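PDB 5NNL: inactive dihydroorotase-like domain from Chaetomium thermophilum, which is an inactive relative of the dihydroorotase family, with a barrel of parallel strands surrounded by helices. Local coordinates for residues A[149-154]-A[171-176]; A[164-169]-A[207-212]. All blocks are in the same frame, centred on the assembly; numbering follows the deposited sequence.

Contact 1 (A[149-154]-A[171-176]); sequences RRIHVS and KGLKVT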
ATOM      1  N   ARG A 149     -13.122  15.695  -9.034  1.00 46.05           N
ATOM      2  CA  ARG A 149     -12.370  15.383  -7.829  1.00 46.12           C
ATOM      3  C   ARG A 149     -11.321  14.326  -8.161  1.00 44.11           C
ATOM      4  O   ARG A 149     -11.225  13.845  -9.295  1.00 41.81           O
ATOM      5  CB  ARG A 149     -13.303  14.924  -6.698  1.00 45.75           C
ATOM      6  CG  ARG A 149     -14.075  13.632  -6.962  1.00 46.16           C
ATOM      7  CD  ARG A 149     -14.188  12.822  -5.686  1.00 42.27           C
ATOM      8  NE  ARG A 149     -12.862  12.485  -5.172  1.00 42.12           N
ATOM      9  CZ  ARG A 149     -12.537  12.409  -3.883  1.00 43.44           C
ATOM     10  NH1 ARG A 149     -13.440  12.647  -2.940  1.00 44.67           N
ATOM     11  NH2 ARG A 149     -11.295  12.101  -3.537  1.00 39.34           N
ATOM     12  N   ARG A 150     -10.527  13.966  -7.157  1.00 40.04           N
ATOM     13  CA  ARG A 150      -9.389  13.078  -7.338  1.00 41.73           C
ATOM     14  C   ARG A 150      -9.805  11.622  -7.176  1.00 36.86           C
ATOM     15  O   ARG A 150     -10.743  11.300  -6.444  1.00 36.40           O
ATOM     16  CB  ARG A 150      -8.283  13.408  -6.331  1.00 41.47           C
ATOM     17  CG  ARG A 150      -7.845  14.865  -6.332  1.00 43.85           C
ATOM     18  CD  ARG A 150      -6.772  15.129  -5.282  1.00 46.83           C
ATOM     19  NE  ARG A 150      -5.516  14.441  -5.589  1.00 54.46           N
ATOM     20  CZ  ARG A 150      -4.323  15.023  -5.714  1.00 55.90           C
ATOM     21  NH1 ARG A 150      -4.169  16.331  -5.547  1.00 58.19           N
ATOM     22  NH2 ARG A 150      -3.262  14.281  -6.001  1.00 51.16           N
ATOM     23  N   ILE A 151      -9.088  10.741  -7.870  1.00 34.68           N
ATOM     24  CA  ILE A 151      -9.253   9.298  -7.728  1.00 35.33           C
ATOM     25  C   ILE A 151      -7.879   8.648  -7.806  1.00 31.65           C
ATOM     26  O   ILE A 151      -7.043   9.037  -8.627  1.00 32.16           O
ATOM     27  CB  ILE A 151     -10.193   8.718  -8.808  1.00 32.77           C
ATOM     28  CG1 ILE A 151     -10.415   7.219  -8.591  1.00 34.03           C
ATOM     29  CG2 ILE A 151      -9.630   8.964 -10.190  1.00 36.55           C
ATOM     30  CD1 ILE A 151     -11.241   6.887  -7.369  1.00 34.89           C
ATOM     31  N   HIS A 152      -7.649   7.654  -6.950  1.00 30.84           N
ATOM     32  CA  HIS A 152      -6.398   6.907  -6.928  1.00 31.33           C
ATOM     33  C   HIS A 152      -6.685   5.440  -7.204  1.00 30.45           C
ATOM     34  O   HIS A 152      -7.558   4.843  -6.564  1.00 30.83           O
ATOM     35  CB  HIS A 152      -5.681   7.048  -5.583  1.00 32.84           C
ATOM     36  CG  HIS A 152      -4.356   6.350  -5.537  1.00 28.55           C
ATOM     37  ND1 HIS A 152      -3.204   6.910  -6.047  1.00 29.79           N
ATOM     38  CD2 HIS A 152      -4.004   5.132  -5.061  1.00 27.91           C
ATOM     39  CE1 HIS A 152      -2.197   6.071  -5.875  1.00 29.52           C
ATOM     40  NE2 HIS A 152      -2.656   4.986  -5.279  1.00 31.04           N
ATOM     41  N   VAL A 153      -5.943   4.862  -8.145  1.00 28.17           N
ATOM     42  CA  VAL A 153      -6.124   3.478  -8.569  1.00 27.25           C
ATOM     43  C   VAL A 153      -4.964   2.657  -8.027  1.00 27.94           C
ATOM     44  O   VAL A 153      -3.797   2.989  -8.262  1.00 30.67           O
ATOM     45  CB  VAL A 153      -6.208   3.364 -10.099  1.00 29.60           C
ATOM     46  CG1 VAL A 153      -6.479   1.925 -10.513  1.00 26.64           C
ATOM     47  CG2 VAL A 153      -7.286   4.287 -10.645  1.00 31.50           C
ATOM     48  N   SER A 154      -5.284   1.572  -7.336  1.00 30.10           N
ATOM     49  CA  SER A 154      -4.297   0.807  -6.593  1.00 29.92           C
ATOM     50  C   SER A 154      -4.028  -0.539  -7.255  1.00 29.48           C
ATOM     51  O   SER A 154      -4.890  -1.111  -7.928  1.00 29.16           O
ATOM     52  CB  SER A 154      -4.761   0.585  -5.153  1.00 32.84           C
ATOM     53  OG  SER A 154      -3.701   0.099  -4.347  1.00 35.18           O
ATOM     54  N   LYS A 171      -5.579  14.077 -20.506  1.00 42.33           N
ATOM     55  CA  LYS A 171      -6.744  14.939 -20.660  1.00 43.51           C
ATOM     56  C   LYS A 171      -7.097  15.681 -19.376  1.00 42.38           C
ATOM     57  O   LYS A 171      -8.204  16.219 -19.269  1.00 43.88           O
ATOM     58  CB  LYS A 171      -7.948  14.121 -21.136  1.00 42.81           C
ATOM     59  CG  LYS A 171      -7.747  13.419 -22.481  1.00 44.10           C
ATOM     60  CD  LYS A 171      -7.483  14.410 -23.612  1.00 46.68           C
ATOM     61  CE  LYS A 171      -7.288  13.706 -24.948  1.00 49.06           C
ATOM     62  NZ  LYS A 171      -7.177  14.672 -26.076  1.00 58.46           N
ATOM     63  N   GLY A 172      -6.189  15.713 -18.404  1.00 42.33           N
ATOM     64  CA  GLY A 172      -6.377  16.486 -17.195  1.00 44.32           C
ATOM     65  C   GLY A 172      -7.213  15.828 -16.118  1.00 42.50           C
ATOM     66  O   GLY A 172      -7.472  16.462 -15.088  1.00 41.67           O
ATOM     67  N   LEU A 173      -7.647  14.589 -16.319  1.00 37.41           N
ATOM     68  CA  LEU A 173      -8.398  13.883 -15.290  1.00 39.12           C
ATOM     69  C   LEU A 173      -7.532  13.702 -14.046  1.00 40.29           C
ATOM     70  O   LEU A 173      -6.366  13.311 -14.138  1.00 40.64           O
ATOM     71  CB  LEU A 173      -8.862  12.534 -15.837  1.00 41.67           C
ATOM     72  CG  LEU A 173     -10.043  11.853 -15.151  1.00 38.23           C
ATOM     73  CD1 LEU A 173     -10.802  11.009 -16.157  1.00 32.74           C
ATOM     74  CD2 LEU A 173      -9.568  10.997 -14.006  1.00 38.05           C
ATOM     75  N   LYS A 174      -8.102  13.991 -12.874  1.00 42.09           N
ATOM     76  CA  LYS A 174      -7.337  13.976 -11.624  1.00 41.76           C
ATOM     77  C   LYS A 174      -7.203  12.542 -11.112  1.00 39.50           C
ATOM     78  O   LYS A 174      -7.817  12.135 -10.123  1.00 39.28           O
ATOM     79  CB  LYS A 174      -7.999  14.860 -10.574  1.00 41.92           C
ATOM     80  CG  LYS A 174      -8.241  16.300 -10.996  1.00 45.04           C
ATOM     81  CD  LYS A 174      -8.345  17.200  -9.768  1.00 48.03           C
ATOM     82  CE  LYS A 174      -9.332  18.338  -9.958  1.00 51.64           C
ATOM     83  NZ  LYS A 174      -9.108  19.083 -11.224  1.00 53.65           N
ATOM     84  N   VAL A 175      -6.367  11.765 -11.797  1.00 38.16           N
ATOM     85  CA  VAL A 175      -6.154  10.367 -11.442  1.00 36.46           C
ATOM     86  C   VAL A 175      -4.684  10.146 -11.115  1.00 32.53           C
ATOM     87  O   VAL A 175      -3.795  10.693 -11.777  1.00 33.33           O
ATOM     88  CB  VAL A 175      -6.625   9.411 -12.561  1.00 33.33           C
ATOM     89  CG1 VAL A 175      -5.944   9.721 -13.863  1.00 31.79           C
ATOM     90  CG2 VAL A 175      -6.396   7.958 -12.163  1.00 33.70           C
ATOM     91  N   THR A 176      -4.439   9.350 -10.078  1.00 31.16           N
ATOM     92  CA  THR A 176      -3.116   8.839  -9.754  1.00 33.97           C
ATOM     93  C   THR A 176      -3.229   7.333  -9.559  1.00 29.73           C
ATOM     94  O   THR A 176      -4.330   6.785  -9.479  1.00 29.10           O
ATOM     95  CB  THR A 176      -2.535   9.503  -8.494  1.00 32.56           C
ATOM     96  OG1 THR A 176      -3.355   9.195  -7.361  1.00 29.24           O
ATOM     97  CG2 THR A 176      -2.463  11.014  -8.667  1.00 36.33           C
TER
HETATM   98  O   HOH W   1     -10.734  14.177 -12.263  1.00 42.58           O
HETATM   99  O   HOH W   2      -5.551  11.233  -7.017  1.00 38.20           O

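Contact 2 (A[164-169]-A[207-212]); sequences LITLGK and WEHLPI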
ATOM      1  N   LEU A 164      -5.076   3.136 -20.062  1.00 31.50           N
ATOM      2  CA  LEU A 164      -6.262   3.954 -19.831  1.00 31.33           C
ATOM      3  C   LEU A 164      -5.966   5.067 -18.836  1.00 30.11           C
ATOM      4  O   LEU A 164      -6.433   6.199 -19.003  1.00 28.56           O
ATOM      5  CB  LEU A 164      -7.416   3.078 -19.339  1.00 28.24           C
ATOM      6  CG  LEU A 164      -8.708   3.809 -18.961  1.00 30.76           C
ATOM      7  CD1 LEU A 164      -9.311   4.523 -20.162  1.00 32.67           C
ATOM      8  CD2 LEU A 164      -9.705   2.836 -18.357  1.00 31.70           C
ATOM      9  N   ILE A 165      -5.184   4.768 -17.798  1.00 31.25           N
ATOM     10  CA  ILE A 165      -4.801   5.797 -16.837  1.00 28.58           C
ATOM     11  C   ILE A 165      -3.938   6.854 -17.513  1.00 30.98           C
ATOM     12  O   ILE A 165      -4.109   8.055 -17.277  1.00 31.11           O
ATOM     13  CB  ILE A 165      -4.096   5.150 -15.629  1.00 29.92           C
ATOM     14  CG1 ILE A 165      -5.108   4.352 -14.802  1.00 29.37           C
ATOM     15  CG2 ILE A 165      -3.424   6.202 -14.746  1.00 32.11           C
ATOM     16  CD1 ILE A 165      -4.487   3.301 -13.908  1.00 29.81           C
ATOM     17  N   THR A 166      -3.010   6.427 -18.375  1.00 28.92           N
ATOM     18  CA  THR A 166      -2.212   7.373 -19.149  1.00 31.69           C
ATOM     19  C   THR A 166      -3.109   8.329 -19.927  1.00 35.16           C
ATOM     20  O   THR A 166      -2.892   9.546 -19.930  1.00 35.24           O
ATOM     21  CB  THR A 166      -1.288   6.619 -20.108  1.00 30.61           C
ATOM     22  OG1 THR A 166      -0.418   5.754 -19.366  1.00 28.42           O
ATOM     23  CG2 THR A 166      -0.456   7.590 -20.938  1.00 37.83           C
ATOM     24  N   LEU A 167      -4.125   7.788 -20.604  1.00 33.25           N
ATOM     25  CA  LEU A 167      -5.021   8.631 -21.388  1.00 35.70           C
ATOM     26  C   LEU A 167      -5.781   9.602 -20.495  1.00 35.02           C
ATOM     27  O   LEU A 167      -5.915  10.786 -20.824  1.00 36.01           O
ATOM     28  CB  LEU A 167      -5.989   7.758 -22.189  1.00 35.66           C
ATOM     29  CG  LEU A 167      -6.930   8.487 -23.151  1.00 39.40           C
ATOM     30  CD1 LEU A 167      -6.155   9.206 -24.236  1.00 44.09           C
ATOM     31  CD2 LEU A 167      -7.926   7.510 -23.762  1.00 36.78           C
ATOM     32  N   GLY A 168      -6.290   9.123 -19.358  1.00 31.36           N
ATOM     33  CA  GLY A 168      -6.961  10.019 -18.434  1.00 34.28           C
ATOM     34  C   GLY A 168      -6.064  11.155 -17.983  1.00 39.79           C
ATOM     35  O   GLY A 168      -6.493  12.311 -17.919  1.00 38.12           O
ATOM     36  N   LYS A 169      -4.803  10.845 -17.677  1.00 37.33           N
ATOM     37  CA  LYS A 169      -3.886  11.876 -17.209  1.00 37.53           C
ATOM     38  C   LYS A 169      -3.669  12.946 -18.269  1.00 40.59           C
ATOM     39  O   LYS A 169      -3.652  14.143 -17.958  1.00 42.27           O
ATOM     40  CB  LYS A 169      -2.554  11.245 -16.800  1.00 36.89           C
ATOM     41  CG  LYS A 169      -2.607  10.488 -15.488  1.00 36.77           C
ATOM     42  CD  LYS A 169      -1.212  10.148 -14.988  1.00 35.98           C
ATOM     43  CE  LYS A 169      -1.259   9.573 -13.585  1.00 36.01           C
ATOM     44  NZ  LYS A 169       0.084   9.502 -12.960  1.00 40.67           N
ATOM     45  N   TRP A 207       6.830  -1.364 -16.559  1.00 30.55           N
ATOM     46  CA  TRP A 207       8.158  -0.758 -16.566  1.00 30.89           C
ATOM     47  C   TRP A 207       8.249   0.386 -17.564  1.00 32.76           C
ATOM     48  O   TRP A 207       8.987   1.353 -17.336  1.00 35.61           O
ATOM     49  CB  TRP A 207       9.212  -1.820 -16.871  1.00 30.76           C
ATOM     50  CG  TRP A 207       9.573  -2.628 -15.665  1.00 33.12           C
ATOM     51  CD1 TRP A 207       9.090  -3.858 -15.321  1.00 33.05           C
ATOM     52  CD2 TRP A 207      10.486  -2.250 -14.630  1.00 29.92           C
ATOM     53  NE1 TRP A 207       9.651  -4.269 -14.133  1.00 33.20           N
ATOM     54  CE2 TRP A 207      10.511  -3.299 -13.689  1.00 32.40           C
ATOM     55  CE3 TRP A 207      11.287  -1.127 -14.410  1.00 32.70           C
ATOM     56  CZ2 TRP A 207      11.308  -3.257 -12.544  1.00 32.04           C
ATOM     57  CZ3 TRP A 207      12.075  -1.086 -13.275  1.00 36.11           C
ATOM     58  CH2 TRP A 207      12.081  -2.144 -12.357  1.00 33.13           C
ATOM     59  N   GLU A 208       7.499   0.310 -18.661  1.00 32.90           N
ATOM     60  CA  GLU A 208       7.518   1.357 -19.673  1.00 34.81           C
ATOM     61  C   GLU A 208       6.598   2.522 -19.345  1.00 34.28           C
ATOM     62  O   GLU A 208       6.568   3.494 -20.107  1.00 39.69           O
ATOM     63  CB  GLU A 208       7.134   0.770 -21.030  1.00 36.34           C
ATOM     64  CG  GLU A 208       8.148  -0.213 -21.577  1.00 42.88           C
ATOM     65  CD  GLU A 208       7.685  -0.851 -22.865  1.00 44.45           C
ATOM     66  OE1 GLU A 208       6.548  -0.554 -23.290  1.00 45.92           O
ATOM     67  OE2 GLU A 208       8.452  -1.644 -23.450  1.00 47.29           O
ATOM     68  N   HIS A 209       5.841   2.450 -18.246  1.00 29.69           N
ATOM     69  CA  HIS A 209       4.969   3.544 -17.834  1.00 33.09           C
ATOM     70  C   HIS A 209       5.330   4.087 -16.455  1.00 30.71           C
ATOM     71  O   HIS A 209       4.484   4.690 -15.789  1.00 30.06           O
ATOM     72  CB  HIS A 209       3.506   3.100 -17.857  1.00 34.07           C
ATOM     73  CG  HIS A 209       2.942   2.966 -19.236  1.00 32.48           C
ATOM     74  ND1 HIS A 209       3.183   1.870 -20.035  1.00 35.45           N
ATOM     75  CD2 HIS A 209       2.164   3.801 -19.966  1.00 33.69           C
ATOM     76  CE1 HIS A 209       2.569   2.029 -21.194  1.00 33.85           C
ATOM     77  NE2 HIS A 209       1.945   3.194 -21.178  1.00 35.46           N
ATOM     78  N   LEU A 210       6.568   3.892 -16.012  1.00 29.66           N
ATOM     79  CA  LEU A 210       6.984   4.410 -14.713  1.00 34.08           C
ATOM     80  C   LEU A 210       6.664   5.889 -14.507  1.00 31.30           C
ATOM     81  O   LEU A 210       6.295   6.255 -13.382  1.00 30.77           O
ATOM     82  CB  LEU A 210       8.485   4.154 -14.514  1.00 31.45           C
ATOM     83  CG  LEU A 210       8.881   2.688 -14.340  1.00 33.24           C
ATOM     84  CD1 LEU A 210      10.400   2.548 -14.314  1.00 39.54           C
ATOM     85  CD2 LEU A 210       8.281   2.098 -13.088  1.00 37.73           C
ATOM     86  N   PRO A 211       6.796   6.774 -15.500  1.00 32.86           N
ATOM     87  CA  PRO A 211       6.349   8.165 -15.291  1.00 33.16           C
ATOM     88  C   PRO A 211       4.879   8.271 -14.930  1.00 38.23           C
ATOM     89  O   PRO A 211       4.487   9.199 -14.210  1.00 41.73           O
ATOM     90  CB  PRO A 211       6.646   8.833 -16.643  1.00 38.39           C
ATOM     91  CG  PRO A 211       7.730   8.004 -17.238  1.00 37.78           C
ATOM     92  CD  PRO A 211       7.451   6.600 -16.805  1.00 35.26           C
ATOM     93  N   ILE A 212       4.056   7.338 -15.408  1.00 35.78           N
ATOM     94  CA  ILE A 212       2.624   7.364 -15.133  1.00 35.75           C
ATOM     95  C   ILE A 212       2.322   6.842 -13.738  1.00 32.97           C
ATOM     96  O   ILE A 212       1.309   7.213 -13.138  1.00 29.98           O
ATOM     97  CB  ILE A 212       1.877   6.545 -16.204  1.00 34.46           C
ATOM     98  CG1 ILE A 212       2.155   7.106 -17.604  1.00 34.58           C
ATOM     99  CG2 ILE A 212       0.372   6.476 -15.911  1.00 36.44           C
ATOM    100  CD1 ILE A 212       1.997   8.609 -17.737  1.00 36.91           C
TER

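Contact 1 (A[149-154]-A[171-176])
Leu173 touches segment 149-154 lightly, its CD2 lying 4.3 Å from CG2 of Ile151. At Lys174 the backbone takes over: a water accepts from its N and donates to Arg149 O, and its CB rests 3.6 Å from that same Arg149 O. The far end of the bent lysine chain turns away to Asn148. Lys174 O then receives Ile151 N at 2.9 Å, almost head-on to the carbonyl (171° at the oxygen). This begins the parallel pairing of strands 151-153 and 175-180, the sixth and seventh of the eight parallel strands in the barrel. On the face that carries Ile151, Val153 and Val175, CB of Val175 sits 3.9 Å from CG2 of Ile151 and its CG2 lies 4.1 Å from CG2 of Val153; Leu141 of helix 134-146 packs on Ile151 and Val175, and Leu137 on Val153. Thr176 bonds three times across the strands: its N reaches Ile151 O at 3.0 Å, its O accepts from Val153 N at 2.8 Å, and its OG1 lies 2.6 Å from His152 ND1. With chi1 at 63°, OG1 stands between the backbone N and the carbonyl carbon and meets the imidazole at its edge, in the ring plane and nearly straight (167°). Asp178 OD1 takes the other ring nitrogen, NE2, and two bonded nitrogens should fix the ring's rotation; Phe272 packs against it edge-to-face.

Contact 2 (A[164-169]-A[207-212])
Lys169 NZ is gripped twice: it donates to Ile212 O at 2.6 Å and forms a salt bridge with Asp214. The ammonium approaches the carbonyl obliquely, at 133° to the C=O bond and tilted 27° from the carbonyl plane. Beyond CG the lysine chain is extended, so it runs alongside Ile212 in the opposite sense and brings CD to 4.1 Å from CG2 of Ile212. One helical turn earlier, Ile165 CG2 touches the same CG2 methyl at 4.0 Å. Helix 159-170 thus meets the loop that follows helix 200-207 and leads into strand 215-217, the last of the eight parallel barrel strands, near the protein surface. A type I turn from Trp207 to Leu210 starts this loop, and Ile212 N bonds back to His209 O; both side chains set out toward the helix. Thr166 crosses them at about a right angle: its OG1 lies 3.4 Å from Ile212 CG1 and 3.3 Å from His209 CD2. Neither is a hydrogen bond of the hydroxyl; its polar partner is Ile162 O, one turn back in the same helix. His209 likewise bonds through ND1 to Ala205 O, which ties its ring to the end of helix 200-207.

Overall arrangement
From the N terminus, the chain enters contact 1 on strand 151-153, passes along helix 159-170, where contact 2 begins, and returns to contact 1 on strand 175-180. Contact 1 thereby closes the short loop of one beta-alpha-beta unit. Only after helices 181-185 and 200-207 does segment 207-212 complete contact 2, so the two loops cross rather than nest. Helix 159-170 is the shared piece: Val153 CG1 packs on Ile165 CD1, and a Schellman motif at Gly172 ends the helix just before the second strand. Contact 1 ties neighbouring strands of the barrel wall; contact 2 ties the outer helix to the approach to the next strand, 215-217.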